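Local structure of exocyst complex component EXO70 (Saccharomyces cerevisiae, 2B1E) at residues K295-I300 with V381-K386; S301-N306 with R385-A390; D288-I293 with S373-T378. The protein helps tether secretory vesicles to sites of exocytosis as a subunit of the exocyst complex, and plays a role in the assembly of that complex. All blocks are in the same frame, centred on the assembly; numbering follows the deposited sequence.

Overall arrangement
Contacts 1 and 3 both pair helix 268-299 with helix 364-391, side by side and nearly parallel. Contact 3, its centre about 17 Å from the centre of the chain, is fully buried: aliphatic branches and a cysteine meet there, and the hydroxyl of its threonine bonds back into its own helix. Contact 1, its centre about 11 Å from that of contact 3, lies where the first helix ends; it is partly buried, and a lysine and a water serve the last backbone groups. Contact 2, its centre about 35 Å from the chain's centre, keeps helix 364-391 but replaces its partner by the loop 301-306. It shares Lys386 with contact 1 and combines a water bridge with thin apolar packing near the surface.

Contact 1: K295-I300 with V381-K386; sequences KKANSI and VNLERK
Lys386 sends its CG off trans to the backbone N (chi1 177°), and a single bend further along (chi3 76°) swings NZ onto the C-terminal end of helix 268-299, beside the carbonyls of Ala297 and Ile300. The bond from Lys386 NZ to Ala297 O is weak at 3.4 Å; that from Lys386 NZ to Ile300 O measures 3.1 Å, although the place of this oxygen is less sure. A water accepts from Lys386 NZ at 2.8 Å and from Ile300 N at 2.9 Å. The same water donates to Lys296 O at 2.7 Å, a carbonyl already gripped by Ser299 N and Ser299 OG. This is the C-terminal end of one helix in a rod built of helices, held from the side by its neighbour: the axes of 295-299 and 381-386 come within 8.6 Å at an angle of 23°. A positive group here probably suits the negative end of the helix dipole. With a leucine in place of Lys386, the water would probably lose its cationic donor and the carbonyl of Ala297 its charged neighbour.

Next to the ammonium, apolar atoms pack closely. The methyl of Ala297 points at the other helix and lands on Asn382, CB to CB 3.6 Å apart, with Leu383 CD2 at 4.2 Å from Ala297 CB. The side chains of Asn298 and Asn382 cross nearly at right angles, their amide planes almost perpendicular. Asn382 ND2 is spent within its own helix, on Thr378 O, while Leu383 also leans on Ile417 of helix 410-429.

Contact 2: S301-N306 with R385-A390; sequences STIPSN and RKAQIA
Two donors grip Lys386 O: a water, 2.7 Å away, and Ala390 N, which makes the usual helical bond. The same water donates its second hydrogen to Ser301 O, again at 2.7 Å, and so ties the loop to the helix backbone through one molecule. The loop joining helices 268-299 and 311-323 crosses helix 364-391 here, near the C-terminal end of that helix. Lys386, Ala387 and Ala390 supply the face it meets, two of them alanines whose small side chains let the loop backbone come near.

Ser301 and Thr302 turn their side chains away from the helix, which leaves the main chain to do the touching. The methyl of Ala390 presses on Ser301 O, with CB 3.5 Å from the oxygen, and Lys386 CG comes to 3.8 Å from the same Ser301 O. The lysine's aliphatic stem thus lies beside the water-bridged carbonyl, while its ammonium goes on to the carbonyls at the end of helix 268-299, chiefly that of Ile300.

Within 301-306, Ile303 is the one side chain that points at the helix segment. Its CG1 takes the crowded position between the backbone N and the carbonyl carbon (chi1 47°), which places CG2 opposite the carbonyl carbon and against the helix. Ile303 also touches Arg412 and Phe416 of helix 410-429, and Phe416 meets Pro304 as well; the loop thus touches two helices, 364-391 and 410-429. At the helix surface Ile303 CG2 sits over Ala387, 3.9 Å from CA and 4.0 Å from CB, with the CE methylene of Lys386 at 4.2 Å from this same CG2.

Contact 3: D288-I293 with S373-T378; sequences DAIDRI and SDCIDT
This is apolar helix-to-helix packing in the buried interior of the C-terminal family region, between the C-terminal part of helix 268-299 and the middle of helix 364-391. Segments 288-293 and 373-378 run the same way, 14° apart, their axes approaching to 9.6 Å, and all the residues that touch are buried. Cys375 is the hub. Two isoleucines one turn apart bring their CD1 ends to it: Ile290 CD1 lies 3.5 Å from Cys375 SG, and Ile293 CD1 lies 3.8 Å from Cys375 CB. The sulfur is close to both methyls. Ile293 reaches this far because its chain is stretched beyond CB (chi2 171°), which carries CD1 toward the first turn of the opposite segment and over Cys375 O, 3.6 Å away. Its other branch faces the next turn, where Ile293 CG2 and Thr378 CG2 approach to 4.3 Å.

Thr378 thus offers its methyl to the isoleucine and turns its hydroxyl back into its own helix. Thr378 OG1 donates to Asp374 O at 2.7 Å, a carbonyl that also takes the helical N-H of Thr378; the two donors arrive from opposite faces of the carbonyl plane. The buried hydroxyl is satisfied in this way, even with Ile290 CD1 packed 3.9 Å from Thr378 OG1.

Asp374 sends its carboxylate to salt bridges with Arg339 and Arg444. Helix 311-323 covers one flank of the interface, Leu320 touching Cys375 and Thr316 touching Ile293, while helix 440-473 packs through Leu445 and Leu448 on Ile376, which points away from helix 268-299.

Contact 1: K295-I300 with V381-K386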
loop_
_atom_site.group_PDB
_atom_site.type_symbol
_atom_site.label_atom_id
_atom_site.label_comp_id
_atom_site.label_asym_id
_atom_site.label_seq_id
_atom_site.Cartn_x
_atom_site.Cartn_y
_atom_site.Cartn_z
ATOM N N LYS A 295 -2.114 -5.977 -21.532
ATOM C CA LYS A 295 -1.429 -7.140 -22.093
ATOM C C LYS A 295 -2.335 -8.362 -22.125
ATOM O O LYS A 295 -2.415 -9.060 -23.135
ATOM C CB LYS A 295 -0.171 -7.469 -21.282
ATOM C CG LYS A 295 0.879 -6.372 -21.287
ATOM C CD LYS A 295 2.122 -6.808 -20.526
ATOM C CE LYS A 295 3.178 -5.716 -20.509
ATOM N NZ LYS A 295 4.383 -6.148 -19.739
ATOM N N LYS A 296 -3.008 -8.630 -21.012
ATOM C CA LYS A 296 -3.909 -9.773 -20.941
ATOM C C LYS A 296 -5.063 -9.630 -21.943
ATOM O O LYS A 296 -5.382 -10.570 -22.663
ATOM C CB LYS A 296 -4.464 -9.920 -19.522
ATOM C CG LYS A 296 -3.449 -10.405 -18.493
ATOM C CD LYS A 296 -3.201 -11.902 -18.637
ATOM C CE LYS A 296 -2.212 -12.416 -17.596
ATOM N NZ LYS A 296 -0.880 -11.775 -17.767
ATOM N N ALA A 297 -5.679 -8.452 -21.994
ATOM C CA ALA A 297 -6.796 -8.234 -22.909
ATOM C C ALA A 297 -6.406 -8.398 -24.376
ATOM O O ALA A 297 -7.255 -8.703 -25.213
ATOM C CB ALA A 297 -7.401 -6.847 -22.686
ATOM N N ASN A 298 -5.129 -8.198 -24.692
ATOM C CA ASN A 298 -4.669 -8.324 -26.075
ATOM C C ASN A 298 -3.907 -9.618 -26.373
ATOM O O ASN A 298 -3.535 -9.866 -27.524
ATOM C CB ASN A 298 -3.793 -7.124 -26.469
ATOM C CG ASN A 298 -4.569 -5.807 -26.514
ATOM O OD1 ASN A 298 -4.755 -5.143 -25.493
ATOM N ND2 ASN A 298 -5.029 -5.431 -27.706
ATOM N N SER A 299 -3.677 -10.442 -25.353
ATOM C CA SER A 299 -2.952 -11.699 -25.543
ATOM C C SER A 299 -3.639 -12.612 -26.563
ATOM O O SER A 299 -3.072 -12.906 -27.615
ATOM C CB SER A 299 -2.791 -12.438 -24.210
ATOM O OG SER A 299 -4.043 -12.820 -23.667
ATOM N N ILE A 300 -4.853 -13.061 -26.256
ATOM C CA ILE A 300 -5.597 -13.927 -27.170
ATOM C C ILE A 300 -6.172 -13.068 -28.292
ATOM O O ILE A 300 -7.000 -12.202 -28.044
ATOM C CB ILE A 300 -6.747 -14.646 -26.439
ATOM C CG1 ILE A 300 -6.185 -15.443 -25.262
ATOM C CG2 ILE A 300 -7.498 -15.556 -27.405
ATOM C CD1 ILE A 300 -5.102 -16.422 -25.651
ATOM N N VAL A 381 -12.308 -1.253 -22.902
ATOM C CA VAL A 381 -11.833 -0.714 -24.175
ATOM C C VAL A 381 -10.821 -1.632 -24.869
ATOM O O VAL A 381 -10.873 -1.809 -26.083
ATOM C CB VAL A 381 -11.214 0.704 -23.998
ATOM C CG1 VAL A 381 -9.918 0.622 -23.218
ATOM C CG2 VAL A 381 -10.977 1.345 -25.358
ATOM N N ASN A 382 -9.900 -2.218 -24.111
ATOM C CA ASN A 382 -8.916 -3.119 -24.709
ATOM C C ASN A 382 -9.562 -4.409 -25.214
ATOM O O ASN A 382 -9.152 -4.955 -26.239
ATOM C CB ASN A 382 -7.800 -3.403 -23.717
ATOM C CG ASN A 382 -6.755 -2.312 -23.731
ATOM O OD1 ASN A 382 -5.832 -2.343 -24.545
ATOM N ND2 ASN A 382 -6.913 -1.321 -22.855
ATOM N N LEU A 383 -10.574 -4.898 -24.506
ATOM C CA LEU A 383 -11.273 -6.077 -24.994
ATOM C C LEU A 383 -12.000 -5.659 -26.274
ATOM O O LEU A 383 -12.117 -6.446 -27.210
ATOM C CB LEU A 383 -12.296 -6.584 -23.983
ATOM C CG LEU A 383 -11.771 -7.429 -22.826
ATOM C CD1 LEU A 383 -12.912 -7.774 -21.892
ATOM C CD2 LEU A 383 -11.104 -8.694 -23.371
ATOM N N GLU A 384 -12.491 -4.421 -26.312
ATOM C CA GLU A 384 -13.196 -3.932 -27.499
ATOM C C GLU A 384 -12.232 -3.806 -28.672
ATOM O O GLU A 384 -12.543 -4.219 -29.797
ATOM C CB GLU A 384 -13.838 -2.556 -27.268
ATOM C CG GLU A 384 -14.926 -2.282 -28.306
ATOM C CD GLU A 384 -15.241 -0.811 -28.528
ATOM O OE1 GLU A 384 -15.271 -0.022 -27.553
ATOM O OE2 GLU A 384 -15.476 -0.453 -29.699
ATOM N N ARG A 385 -11.077 -3.200 -28.413
ATOM C CA ARG A 385 -10.059 -3.027 -29.440
ATOM C C ARG A 385 -9.693 -4.379 -30.052
ATOM O O ARG A 385 -9.642 -4.526 -31.273
ATOM C CB ARG A 385 -8.808 -2.366 -28.848
ATOM C CG ARG A 385 -7.639 -2.286 -29.823
ATOM C CD ARG A 385 -6.478 -1.472 -29.273
ATOM N NE ARG A 385 -6.783 -0.043 -29.199
ATOM C CZ ARG A 385 -7.291 0.574 -28.133
ATOM N NH1 ARG A 385 -7.559 -0.107 -27.024
ATOM N NH2 ARG A 385 -7.536 1.877 -28.175
ATOM N N LYS A 386 -9.449 -5.366 -29.200
ATOM C CA LYS A 386 -9.101 -6.693 -29.675
ATOM C C LYS A 386 -10.235 -7.311 -30.484
ATOM O O LYS A 386 -10.002 -7.952 -31.505
ATOM C CB LYS A 386 -8.760 -7.610 -28.508
ATOM C CG LYS A 386 -8.459 -9.025 -28.971
ATOM C CD LYS A 386 -8.217 -9.952 -27.829
ATOM C CE LYS A 386 -9.496 -10.349 -27.128
ATOM N NZ LYS A 386 -9.173 -11.343 -26.073
HETATM O O HOH W 1 -6.856 -11.760 -24.556
#

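Contact 2: S301-N306 with R385-A390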
loop_
_atom_site.group_PDB
_atom_site.type_symbol
_atom_site.label_atom_id
_atom_site.label_comp_id
_atom_site.label_asym_id
_atom_site.label_seq_id
_atom_site.Cartn_x
_atom_site.Cartn_y
_atom_site.Cartn_z
ATOM N N SER A 301 -5.737 -13.319 -29.522
ATOM C CA SER A 301 -6.181 -12.535 -30.674
ATOM C C SER A 301 -7.639 -12.720 -31.079
ATOM O O SER A 301 -8.260 -11.797 -31.605
ATOM C CB SER A 301 -5.290 -12.835 -31.881
ATOM O OG SER A 301 -5.326 -14.214 -32.203
ATOM N N THR A 302 -8.179 -13.909 -30.842
ATOM C CA THR A 302 -9.558 -14.202 -31.206
ATOM C C THR A 302 -10.488 -13.950 -30.032
ATOM O O THR A 302 -10.038 -13.728 -28.905
ATOM C CB THR A 302 -9.702 -15.664 -31.629
ATOM O OG1 THR A 302 -9.301 -16.512 -30.546
ATOM C CG2 THR A 302 -8.828 -15.954 -32.833
ATOM N N ILE A 303 -11.789 -13.968 -30.295
ATOM C CA ILE A 303 -12.767 -13.770 -29.235
ATOM C C ILE A 303 -13.542 -15.069 -29.120
ATOM O O ILE A 303 -13.612 -15.829 -30.079
ATOM C CB ILE A 303 -13.716 -12.584 -29.544
ATOM C CG1 ILE A 303 -14.232 -12.668 -30.979
ATOM C CG2 ILE A 303 -12.980 -11.263 -29.312
ATOM C CD1 ILE A 303 -15.022 -11.435 -31.421
ATOM N N PRO A 304 -14.114 -15.355 -27.942
ATOM C CA PRO A 304 -14.876 -16.593 -27.747
ATOM C C PRO A 304 -16.077 -16.648 -28.688
ATOM O O PRO A 304 -16.743 -15.626 -28.911
ATOM C CB PRO A 304 -15.310 -16.509 -26.285
ATOM C CG PRO A 304 -14.292 -15.625 -25.667
ATOM C CD PRO A 304 -14.099 -14.560 -26.706
ATOM N N SER A 305 -16.359 -17.834 -29.226
ATOM C CA SER A 305 -17.482 -17.997 -30.141
ATOM C C SER A 305 -18.808 -17.700 -29.446
ATOM O O SER A 305 -19.774 -17.277 -30.090
ATOM C CB SER A 305 -17.513 -19.417 -30.725
ATOM O OG SER A 305 -17.812 -20.392 -29.745
ATOM N N ASN A 306 -18.861 -17.911 -28.136
ATOM C CA ASN A 306 -20.092 -17.632 -27.408
ATOM C C ASN A 306 -20.070 -16.213 -26.852
ATOM O O ASN A 306 -21.017 -15.780 -26.197
ATOM C CB ASN A 306 -20.320 -18.658 -26.285
ATOM C CG ASN A 306 -19.276 -18.583 -25.181
ATOM O OD1 ASN A 306 -18.280 -17.863 -25.281
ATOM N ND2 ASN A 306 -19.503 -19.348 -24.114
ATOM N N ARG A 385 -11.077 -3.200 -28.413
ATOM C CA ARG A 385 -10.059 -3.027 -29.440
ATOM C C ARG A 385 -9.693 -4.379 -30.052
ATOM O O ARG A 385 -9.642 -4.526 -31.273
ATOM C CB ARG A 385 -8.808 -2.366 -28.848
ATOM C CG ARG A 385 -7.639 -2.286 -29.823
ATOM C CD ARG A 385 -6.478 -1.472 -29.273
ATOM N NE ARG A 385 -6.783 -0.043 -29.199
ATOM C CZ ARG A 385 -7.291 0.574 -28.133
ATOM N NH1 ARG A 385 -7.559 -0.107 -27.024
ATOM N NH2 ARG A 385 -7.536 1.877 -28.175
ATOM N N LYS A 386 -9.449 -5.366 -29.200
ATOM C CA LYS A 386 -9.101 -6.693 -29.675
ATOM C C LYS A 386 -10.235 -7.311 -30.484
ATOM O O LYS A 386 -10.002 -7.952 -31.505
ATOM C CB LYS A 386 -8.760 -7.610 -28.508
ATOM C CG LYS A 386 -8.459 -9.025 -28.971
ATOM C CD LYS A 386 -8.217 -9.952 -27.829
ATOM C CE LYS A 386 -9.496 -10.349 -27.128
ATOM N NZ LYS A 386 -9.173 -11.343 -26.073
ATOM N N ALA A 387 -11.464 -7.109 -30.033
ATOM C CA ALA A 387 -12.616 -7.649 -30.738
ATOM C C ALA A 387 -12.724 -7.025 -32.130
ATOM O O ALA A 387 -12.996 -7.722 -33.102
ATOM C CB ALA A 387 -13.887 -7.390 -29.945
ATOM N N GLN A 388 -12.509 -5.715 -32.225
ATOM C CA GLN A 388 -12.586 -5.044 -33.520
ATOM C C GLN A 388 -11.520 -5.566 -34.491
ATOM O O GLN A 388 -11.790 -5.776 -35.676
ATOM C CB GLN A 388 -12.461 -3.523 -33.345
ATOM C CG GLN A 388 -13.783 -2.870 -32.928
ATOM C CD GLN A 388 -13.779 -1.360 -33.083
ATOM O OE1 GLN A 388 -13.325 -0.834 -34.094
ATOM N NE2 GLN A 388 -14.307 -0.660 -32.088
ATOM N N ILE A 389 -10.312 -5.771 -33.983
ATOM C CA ILE A 389 -9.206 -6.278 -34.795
ATOM C C ILE A 389 -9.489 -7.722 -35.214
ATOM O O ILE A 389 -9.091 -8.165 -36.293
ATOM C CB ILE A 389 -7.883 -6.239 -33.996
ATOM C CG1 ILE A 389 -7.490 -4.782 -33.722
ATOM C CG2 ILE A 389 -6.785 -6.963 -34.752
ATOM C CD1 ILE A 389 -6.271 -4.630 -32.848
ATOM N N ALA A 390 -10.174 -8.454 -34.346
ATOM C CA ALA A 390 -10.515 -9.844 -34.616
ATOM C C ALA A 390 -11.595 -9.971 -35.692
ATOM O O ALA A 390 -11.514 -10.851 -36.543
ATOM C CB ALA A 390 -10.984 -10.520 -33.330
HETATM O O HOH W 2 -7.622 -9.205 -32.031
#

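Contact 3: D288-I293 with S373-T378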
loop_
_atom_site.group_PDB
_atom_site.type_symbol
_atom_site.label_atom_id
_atom_site.label_comp_id
_atom_site.label_asym_id
_atom_site.label_seq_id
_atom_site.Cartn_x
_atom_site.Cartn_y
_atom_site.Cartn_z
ATOM N N ASP A 288 1.563 -1.141 -12.937
ATOM C CA ASP A 288 1.660 -2.506 -13.436
ATOM C C ASP A 288 0.306 -3.158 -13.673
ATOM O O ASP A 288 0.130 -3.891 -14.646
ATOM C CB ASP A 288 2.469 -3.369 -12.466
ATOM C CG ASP A 288 2.586 -4.806 -12.930
ATOM O OD1 ASP A 288 3.109 -5.033 -14.042
ATOM O OD2 ASP A 288 2.152 -5.710 -12.184
ATOM N N ALA A 289 -0.644 -2.904 -12.777
ATOM C CA ALA A 289 -1.984 -3.469 -12.903
ATOM C C ALA A 289 -2.614 -3.034 -14.221
ATOM O O ALA A 289 -3.253 -3.832 -14.907
ATOM C CB ALA A 289 -2.858 -3.021 -11.739
ATOM N N ILE A 290 -2.428 -1.766 -14.569
ATOM C CA ILE A 290 -2.982 -1.233 -15.808
ATOM C C ILE A 290 -2.336 -1.900 -17.021
ATOM O O ILE A 290 -3.031 -2.354 -17.929
ATOM C CB ILE A 290 -2.791 0.305 -15.898
ATOM C CG1 ILE A 290 -3.701 1.009 -14.883
ATOM C CG2 ILE A 290 -3.104 0.795 -17.306
ATOM C CD1 ILE A 290 -5.199 0.808 -15.135
ATOM N N ASP A 291 -1.007 -1.957 -17.023
ATOM C CA ASP A 291 -0.248 -2.566 -18.113
ATOM C C ASP A 291 -0.568 -4.052 -18.225
ATOM O O ASP A 291 -0.604 -4.618 -19.318
ATOM C CB ASP A 291 1.251 -2.366 -17.874
ATOM C CG ASP A 291 1.681 -0.924 -18.069
ATOM O OD1 ASP A 291 0.807 -0.033 -17.994
ATOM O OD2 ASP A 291 2.886 -0.676 -18.289
ATOM N N ARG A 292 -0.806 -4.676 -17.080
ATOM C CA ARG A 292 -1.140 -6.087 -17.035
ATOM C C ARG A 292 -2.469 -6.322 -17.763
ATOM O O ARG A 292 -2.612 -7.284 -18.513
ATOM C CB ARG A 292 -1.258 -6.530 -15.580
ATOM C CG ARG A 292 -1.504 -8.001 -15.398
ATOM C CD ARG A 292 -2.343 -8.233 -14.163
ATOM N NE ARG A 292 -2.357 -9.636 -13.786
ATOM C CZ ARG A 292 -1.298 -10.281 -13.315
ATOM N NH1 ARG A 292 -0.143 -9.637 -13.164
ATOM N NH2 ARG A 292 -1.390 -11.565 -12.999
ATOM N N ILE A 293 -3.438 -5.440 -17.537
ATOM C CA ILE A 293 -4.747 -5.557 -18.179
ATOM C C ILE A 293 -4.634 -5.386 -19.695
ATOM O O ILE A 293 -5.215 -6.159 -20.462
ATOM C CB ILE A 293 -5.739 -4.508 -17.624
ATOM C CG1 ILE A 293 -5.925 -4.720 -16.119
ATOM C CG2 ILE A 293 -7.089 -4.648 -18.320
ATOM C CD1 ILE A 293 -6.709 -3.613 -15.436
ATOM N N SER A 373 -11.754 2.497 -11.307
ATOM C CA SER A 373 -12.585 2.835 -12.457
ATOM C C SER A 373 -11.733 2.864 -13.723
ATOM O O SER A 373 -12.179 2.434 -14.786
ATOM C CB SER A 373 -13.264 4.197 -12.244
ATOM O OG SER A 373 -14.296 4.120 -11.265
ATOM N N ASP A 374 -10.507 3.364 -13.608
ATOM C CA ASP A 374 -9.608 3.420 -14.757
ATOM C C ASP A 374 -9.262 2.003 -15.211
ATOM O O ASP A 374 -9.162 1.736 -16.410
ATOM C CB ASP A 374 -8.326 4.180 -14.409
ATOM C CG ASP A 374 -8.511 5.684 -14.455
ATOM O OD1 ASP A 374 -9.610 6.143 -14.829
ATOM O OD2 ASP A 374 -7.549 6.410 -14.123
ATOM N N CYS A 375 -9.092 1.101 -14.248
ATOM C CA CYS A 375 -8.775 -0.292 -14.543
ATOM C C CYS A 375 -9.906 -0.970 -15.315
ATOM O O CYS A 375 -9.662 -1.691 -16.287
ATOM C CB CYS A 375 -8.510 -1.068 -13.245
ATOM S SG CYS A 375 -6.853 -0.826 -12.524
ATOM N N ILE A 376 -11.142 -0.747 -14.875
ATOM C CA ILE A 376 -12.292 -1.345 -15.537
ATOM C C ILE A 376 -12.478 -0.729 -16.921
ATOM O O ILE A 376 -12.850 -1.425 -17.863
ATOM C CB ILE A 376 -13.562 -1.186 -14.676
ATOM C CG1 ILE A 376 -13.368 -1.952 -13.362
ATOM C CG2 ILE A 376 -14.777 -1.739 -15.410
ATOM C CD1 ILE A 376 -14.418 -1.647 -12.310
ATOM N N ASP A 377 -12.203 0.569 -17.052
ATOM C CA ASP A 377 -12.306 1.228 -18.353
ATOM C C ASP A 377 -11.286 0.609 -19.310
ATOM O O ASP A 377 -11.582 0.345 -20.483
ATOM C CB ASP A 377 -11.993 2.725 -18.247
ATOM C CG ASP A 377 -13.192 3.559 -17.830
ATOM O OD1 ASP A 377 -14.320 3.026 -17.766
ATOM O OD2 ASP A 377 -12.992 4.767 -17.574
ATOM N N THR A 378 -10.074 0.402 -18.805
ATOM C CA THR A 378 -8.995 -0.156 -19.611
ATOM C C THR A 378 -9.332 -1.564 -20.076
ATOM O O THR A 378 -9.047 -1.932 -21.212
ATOM C CB THR A 378 -7.666 -0.162 -18.816
ATOM O OG1 THR A 378 -7.384 1.173 -18.376
ATOM C CG2 THR A 378 -6.514 -0.661 -19.693
#